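Local coordinates for protein CurF (Lyngbya majuscula, PDB 5DP2) that probably forms the cyclopropane ring in curacin A biosynthesis, as an NADP-binding cyclopropanase of the enoyl reductase family, at residues A[146-150]-A[151-155]; A[96-99]-A[100-104]; A[315-318]-A[319-322]. All coordinates share one frame; numbering follows the deposited sequence. Where two conformers were deposited one is given.

Contact 1: residues A[146-150]-A[151-155]; sequences AYYGL and HNLAK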
# COMPACT_ATOMS: atom_id res chain seq x y z
N ALA A 146 -3.09 -2.39 -5.72
CA ALA A 146 -3.20 -3.63 -6.48
C ALA A 146 -4.38 -3.59 -7.46
O ALA A 146 -4.29 -4.10 -8.57
CB ALA A 146 -3.27 -4.81 -5.56
N TYR A 147 -5.50 -3.00 -7.05
CA TYR A 147 -6.67 -2.93 -7.93
C TYR A 147 -6.40 -2.00 -9.10
O TYR A 147 -6.71 -2.33 -10.26
CB TYR A 147 -7.90 -2.45 -7.13
CG TYR A 147 -9.18 -2.51 -7.93
CD1 TYR A 147 -9.91 -3.69 -8.02
CD2 TYR A 147 -9.68 -1.40 -8.58
CE1 TYR A 147 -11.09 -3.75 -8.73
CE2 TYR A 147 -10.86 -1.46 -9.31
CZ TYR A 147 -11.56 -2.65 -9.38
OH TYR A 147 -12.75 -2.74 -10.09
N TYR A 148 -5.83 -0.82 -8.84
CA TYR A 148 -5.53 0.09 -9.93
C TYR A 148 -4.60 -0.57 -10.94
O TYR A 148 -4.82 -0.51 -12.15
CB TYR A 148 -4.95 1.39 -9.37
CG TYR A 148 -4.71 2.41 -10.44
CD1 TYR A 148 -5.76 2.90 -11.22
CD2 TYR A 148 -3.44 2.92 -10.67
CE1 TYR A 148 -5.55 3.85 -12.19
CE2 TYR A 148 -3.22 3.89 -11.63
CZ TYR A 148 -4.28 4.36 -12.39
OH TYR A 148 -4.07 5.32 -13.36
N GLY A 149 -3.54 -1.22 -10.44
CA GLY A 149 -2.60 -1.86 -11.35
C GLY A 149 -3.20 -3.03 -12.12
O GLY A 149 -3.02 -3.14 -13.34
N LEU A 150 -3.82 -3.97 -11.40
CA LEU A 150 -4.29 -5.22 -12.03
C LEU A 150 -5.56 -5.03 -12.85
O LEU A 150 -5.71 -5.65 -13.90
CB LEU A 150 -4.52 -6.30 -10.99
CG LEU A 150 -3.28 -6.82 -10.25
CD1 LEU A 150 -3.70 -7.68 -9.10
CD2 LEU A 150 -2.34 -7.57 -11.16
N HIS A 151 -6.50 -4.22 -12.35
CA HIS A 151 -7.78 -4.02 -13.01
C HIS A 151 -7.72 -2.85 -13.98
O HIS A 151 -7.92 -3.00 -15.17
CB HIS A 151 -8.90 -3.86 -11.99
CG HIS A 151 -10.24 -3.56 -12.58
ND1 HIS A 151 -10.69 -2.27 -12.78
CD2 HIS A 151 -11.24 -4.37 -12.99
CE1 HIS A 151 -11.90 -2.30 -13.31
NE2 HIS A 151 -12.25 -3.56 -13.45
N ASN A 152 -7.46 -1.63 -13.48
CA ASN A 152 -7.59 -0.46 -14.34
C ASN A 152 -6.54 -0.44 -15.46
O ASN A 152 -6.83 -0.09 -16.58
CB ASN A 152 -7.51 0.85 -13.56
CG ASN A 152 -8.71 1.09 -12.67
OD1 ASN A 152 -9.16 0.21 -11.98
ND2 ASN A 152 -9.15 2.34 -12.62
N LEU A 153 -5.28 -0.75 -15.10
CA LEU A 153 -4.18 -0.63 -16.04
C LEU A 153 -3.96 -1.90 -16.85
O LEU A 153 -4.10 -1.88 -18.07
CB LEU A 153 -2.89 -0.16 -15.33
CG LEU A 153 -3.00 1.23 -14.65
CD1 LEU A 153 -1.66 1.57 -14.02
CD2 LEU A 153 -3.48 2.31 -15.60
N ALA A 154 -3.64 -2.99 -16.17
CA ALA A 154 -3.35 -4.24 -16.87
C ALA A 154 -4.57 -4.98 -17.39
O ALA A 154 -4.43 -5.81 -18.29
CB ALA A 154 -2.52 -5.15 -16.02
N LYS A 155 -5.73 -4.75 -16.79
CA LYS A 155 -6.99 -5.39 -17.22
C LYS A 155 -6.86 -6.92 -17.23
O LYS A 155 -7.15 -7.59 -18.22
CB LYS A 155 -7.44 -4.83 -18.58
CG LYS A 155 -7.64 -3.31 -18.53
CD LYS A 155 -8.08 -2.73 -19.85
CE LYS A 155 -8.18 -1.22 -19.80
NZ LYS A 155 -8.52 -0.67 -21.13
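H151 stacks on Y147 near the C-terminal end of helix 140-153, in the enoyl reductase domain. The hydrogen bonds here widen from the alpha pattern to a pi-type turn. H151 N still bonds to Y147 O, four residues back, at 2.8 Å. Both residues hold CG anti to the backbone N (chi1 -173° for Y147, 176° for H151), and the two side chains run side by side in the same direction. Their rings form an offset stack with centroids 4.5 Å apart and planes at 16°. H151 CB makes a CH-pi contact over the centre of the Y147 ring, while Y147 OH lies over the H151 ring. That hydroxyl is hydrogen-bonded to D298, so its polar partner comes from helix 290-305. N152 turns its amide back toward H151. H151 ND1 donates to N152 OD1 at 3.0 Å, an almost straight bond in the imidazole plane that reaches the amide oxygen from above its carbonyl plane. This bond helps fix the turn of the imidazole. N152 CB also packs 3.6 Å from Y148 CD1. L153 N bonds to Y148 O, five residues back, at 3.0 Å. The L153 side chain covers one face of the Y148 ring, with CG in a CH-pi contact offset toward the rim. F279 and F291 meet the Y148 ring edge-to-face. A154 N repeats the wider spacing with a bond to G149 O at 2.9 Å, and A154 CB lies 3.4 Å from G149 O.

Contact 2: residues A[96-99]-A[100-104]; sequences SQWK and VGDEV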
# COMPACT_ATOMS: atom_id res chain seq x y z
N SER A 96 -22.39 18.27 6.13
CA SER A 96 -23.53 17.36 6.16
C SER A 96 -23.18 15.88 5.92
O SER A 96 -23.95 15.01 6.29
CB SER A 96 -24.56 17.78 5.10
OG SER A 96 -23.95 17.89 3.80
N GLN A 97 -22.04 15.63 5.27
CA GLN A 97 -21.70 14.29 4.76
C GLN A 97 -21.39 13.27 5.87
O GLN A 97 -21.55 12.08 5.69
CB GLN A 97 -20.51 14.37 3.78
CG GLN A 97 -20.15 13.03 3.13
CD GLN A 97 -19.04 13.12 2.10
OE1 GLN A 97 -18.62 14.21 1.69
NE2 GLN A 97 -18.54 11.96 1.66
N TRP A 98 -20.88 13.76 6.98
CA TRP A 98 -20.43 12.93 8.09
C TRP A 98 -20.99 13.48 9.38
O TRP A 98 -21.26 14.69 9.48
CB TRP A 98 -18.89 12.91 8.16
CG TRP A 98 -18.25 12.38 6.91
CD1 TRP A 98 -17.57 13.09 5.98
CD2 TRP A 98 -18.24 11.02 6.47
NE1 TRP A 98 -17.17 12.27 4.96
CE2 TRP A 98 -17.55 10.99 5.25
CE3 TRP A 98 -18.73 9.82 7.00
CZ2 TRP A 98 -17.36 9.82 4.53
CZ3 TRP A 98 -18.53 8.65 6.27
CH2 TRP A 98 -17.85 8.67 5.06
N LYS A 99 -21.11 12.61 10.38
CA LYS A 99 -21.58 13.01 11.70
C LYS A 99 -20.77 12.29 12.78
O LYS A 99 -20.13 11.26 12.54
CB LYS A 99 -23.07 12.72 11.84
CG LYS A 99 -23.39 11.26 11.86
CD LYS A 99 -24.88 11.03 11.61
CE LYS A 99 -25.24 9.57 11.76
NZ LYS A 99 -24.63 8.71 10.71
N VAL A 100 -20.82 12.85 13.98
CA VAL A 100 -20.11 12.28 15.10
C VAL A 100 -20.49 10.81 15.28
O VAL A 100 -21.69 10.47 15.27
CB VAL A 100 -20.36 13.11 16.38
CG1 VAL A 100 -19.83 12.41 17.61
CG2 VAL A 100 -19.75 14.50 16.27
N GLY A 101 -19.49 9.95 15.42
CA GLY A 101 -19.66 8.53 15.62
C GLY A 101 -19.48 7.70 14.35
O GLY A 101 -19.34 6.48 14.44
N ASP A 102 -19.48 8.32 13.18
CA ASP A 102 -19.25 7.58 11.96
C ASP A 102 -17.84 6.97 11.97
O ASP A 102 -16.88 7.61 12.36
CB ASP A 102 -19.42 8.48 10.75
CG ASP A 102 -20.86 8.89 10.42
OD1 ASP A 102 -21.82 8.26 10.92
OD2 ASP A 102 -21.01 9.83 9.59
N GLU A 103 -17.74 5.75 11.46
CA GLU A 103 -16.46 5.04 11.36
C GLU A 103 -15.97 5.12 9.92
O GLU A 103 -16.71 4.84 8.96
CB GLU A 103 -16.61 3.59 11.83
CG GLU A 103 -17.00 3.50 13.30
CD GLU A 103 -17.11 2.09 13.81
OE1 GLU A 103 -17.24 1.18 12.98
OE2 GLU A 103 -17.05 1.93 15.04
N VAL A 104 -14.69 5.51 9.76
CA VAL A 104 -14.17 5.87 8.46
C VAL A 104 -12.77 5.29 8.20
O VAL A 104 -11.97 5.08 9.12
CB VAL A 104 -14.12 7.42 8.29
CG1 VAL A 104 -15.54 7.97 8.27
CG2 VAL A 104 -13.28 8.10 9.37
O HOH W 1 -23.31 9.98 8.29
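K99 to D102 form a type II beta turn that leads from a loop into strand 103-107. The turn is closed by D102 N donating to K99 O at 3.1 Å. G101 is the third residue of the turn and has the positive phi (99°) that a type II turn needs there. The D102 side chain folds back over the turn. Its OD2 accepts from K99 N at 2.9 Å, with the donor well above the carboxylate plane. Its OD1 takes K99 NZ on the syn lone pair in a salt bridge of 2.9 Å. K99 reaches it because CG sits between the backbone N and the carbonyl carbon (chi1 68°) and the chain bends at chi4. Water 1 accepts from K99 NZ and donates to D102 OD2 at 2.6 Å. The W98 ring brings its edge to the same oxygen, with CE3 3.5 Å from D102 OD2. V104 CG1 lies over one face of the indole, 3.7 Å from W98 CZ3, and Q97 CG covers the opposite face. W98 NE1 is bonded to P121 O. One carboxylate thus receives a backbone N-H, an ammonium group and a water, which would probably keep D102 ionised and hold the surface turn closed.

Contact 3: residues A[315-318]-A[319-322]; sequences VFPS and EDVV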
# COMPACT_ATOMS: atom_id res chain seq x y z
N VAL A 315 -0.43 -6.77 15.12
CA VAL A 315 -0.71 -5.51 15.81
C VAL A 315 0.43 -5.15 16.76
O VAL A 315 0.99 -6.01 17.47
CB VAL A 315 -2.02 -5.60 16.61
CG1 VAL A 315 -2.24 -4.40 17.51
CG2 VAL A 315 -3.20 -5.79 15.70
N PHE A 316 0.78 -3.86 16.77
CA PHE A 316 1.66 -3.26 17.75
C PHE A 316 0.94 -2.11 18.41
O PHE A 316 0.30 -1.31 17.71
CB PHE A 316 2.93 -2.69 17.08
CG PHE A 316 3.87 -3.74 16.54
CD1 PHE A 316 3.62 -4.39 15.36
CD2 PHE A 316 5.04 -4.05 17.20
CE1 PHE A 316 4.48 -5.36 14.86
CE2 PHE A 316 5.90 -5.03 16.72
CZ PHE A 316 5.62 -5.67 15.55
N PRO A 317 1.06 -1.93 19.72
CA PRO A 317 0.52 -0.72 20.34
C PRO A 317 1.38 0.49 19.94
O PRO A 317 2.55 0.36 19.61
CB PRO A 317 0.64 -1.03 21.83
CG PRO A 317 1.86 -1.90 21.91
CD PRO A 317 1.77 -2.78 20.70
N SER A 318 0.80 1.68 20.05
CA SER A 318 1.49 2.90 19.67
C SER A 318 2.81 3.12 20.39
O SER A 318 3.75 3.66 19.78
CB SER A 318 0.59 4.12 19.91
OG SER A 318 0.23 4.23 21.29
N GLU A 319 2.92 2.69 21.65
CA GLU A 319 4.19 2.86 22.35
C GLU A 319 5.32 2.04 21.74
O GLU A 319 6.49 2.37 21.97
CB GLU A 319 4.06 2.59 23.85
CG GLU A 319 3.72 1.16 24.26
CD GLU A 319 2.23 0.81 24.37
OE1 GLU A 319 1.38 1.55 23.82
OE2 GLU A 319 1.93 -0.23 25.02
N ASP A 320 4.99 1.03 20.96
CA ASP A 320 5.95 0.16 20.30
C ASP A 320 6.09 0.49 18.81
O ASP A 320 6.47 -0.38 18.02
CB ASP A 320 5.56 -1.30 20.47
CG ASP A 320 5.58 -1.74 21.91
OD1 ASP A 320 6.25 -1.08 22.72
OD2 ASP A 320 4.95 -2.76 22.22
N VAL A 321 5.84 1.75 18.43
CA VAL A 321 5.89 2.11 17.02
C VAL A 321 7.28 1.90 16.40
O VAL A 321 7.35 1.52 15.22
CB VAL A 321 5.38 3.57 16.83
CG1 VAL A 321 6.29 4.60 17.50
CG2 VAL A 321 5.16 3.89 15.37
N VAL A 322 8.37 2.10 17.14
CA VAL A 322 9.69 1.85 16.56
C VAL A 322 9.82 0.37 16.17
O VAL A 322 10.28 0.04 15.07
CB VAL A 322 10.81 2.28 17.52
CG1 VAL A 322 12.18 1.81 17.02
CG2 VAL A 322 10.82 3.80 17.68
O HOH W 2 -1.36 2.42 22.42
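This contact is the tight connection from strand to helix in the beta-alpha-beta unit of strand 313-317, helix 321-329 and strand 336-340. P317 ends the strand, and the chain turns at once through S318 and E319. D320 N donates to P317 O at 2.9 Å. V321 N then donates to S318 O at 3.1 Å. In both bonds the donor stands above the carbonyl plane. Two acidic side chains approach the P317 ring from the same side, E319 near CB and D320 near CG. Each has two conformers, so the side-chain contacts given for one, and the water bridge, are less certain. E319 has CG between its backbone N and carbonyl carbon (chi1 66°), and a bend at chi2 (-89°) folds the carboxylate back beside P317 CB and CG. Its OE1 comes within 3.3 Å of P317 CB. D320 OD2 lies 3.2 Å from P317 CG. D320 is the N-cap residue of helix 321-329, but its side chain makes no capping bond. S318 OG and water 2 are hydrogen-bonded at 2.7 Å. The same water donates to E319 OE1 at 3.2 Å, bridging serine and glutamate. S318 O has a second partner in W26 NE1. F316 packs on I337 of strand 336-340 and meets H327 of the helix edge-to-face. Its backbone bonds to V338 and T340, so strand 313-317 runs parallel to strand 336-340 with helix 321-329 connecting them.

How the contacts relate
All three contacts are local, and none touches another. Contact 1 is partly buried beside the coenzyme-binding parallel sheet, with the Y148 side chain about 8 Å from the bound NADP. Contact 2 lies on the surface. Contact 3 is again partly buried, about 21 Å from contact 1 between nearest atoms and on the opposite side of the chain's centre. Contacts 2 and 3 both reach the same mixed sheet, one entering strand 103-107 and the other leaving strand 313-317. Their chemistry differs with place. Contact 1 relies on ring stacking and helix bonds, contact 2 on a salt bridge at a turn, and contact 3 on turn bonds and a water bridge.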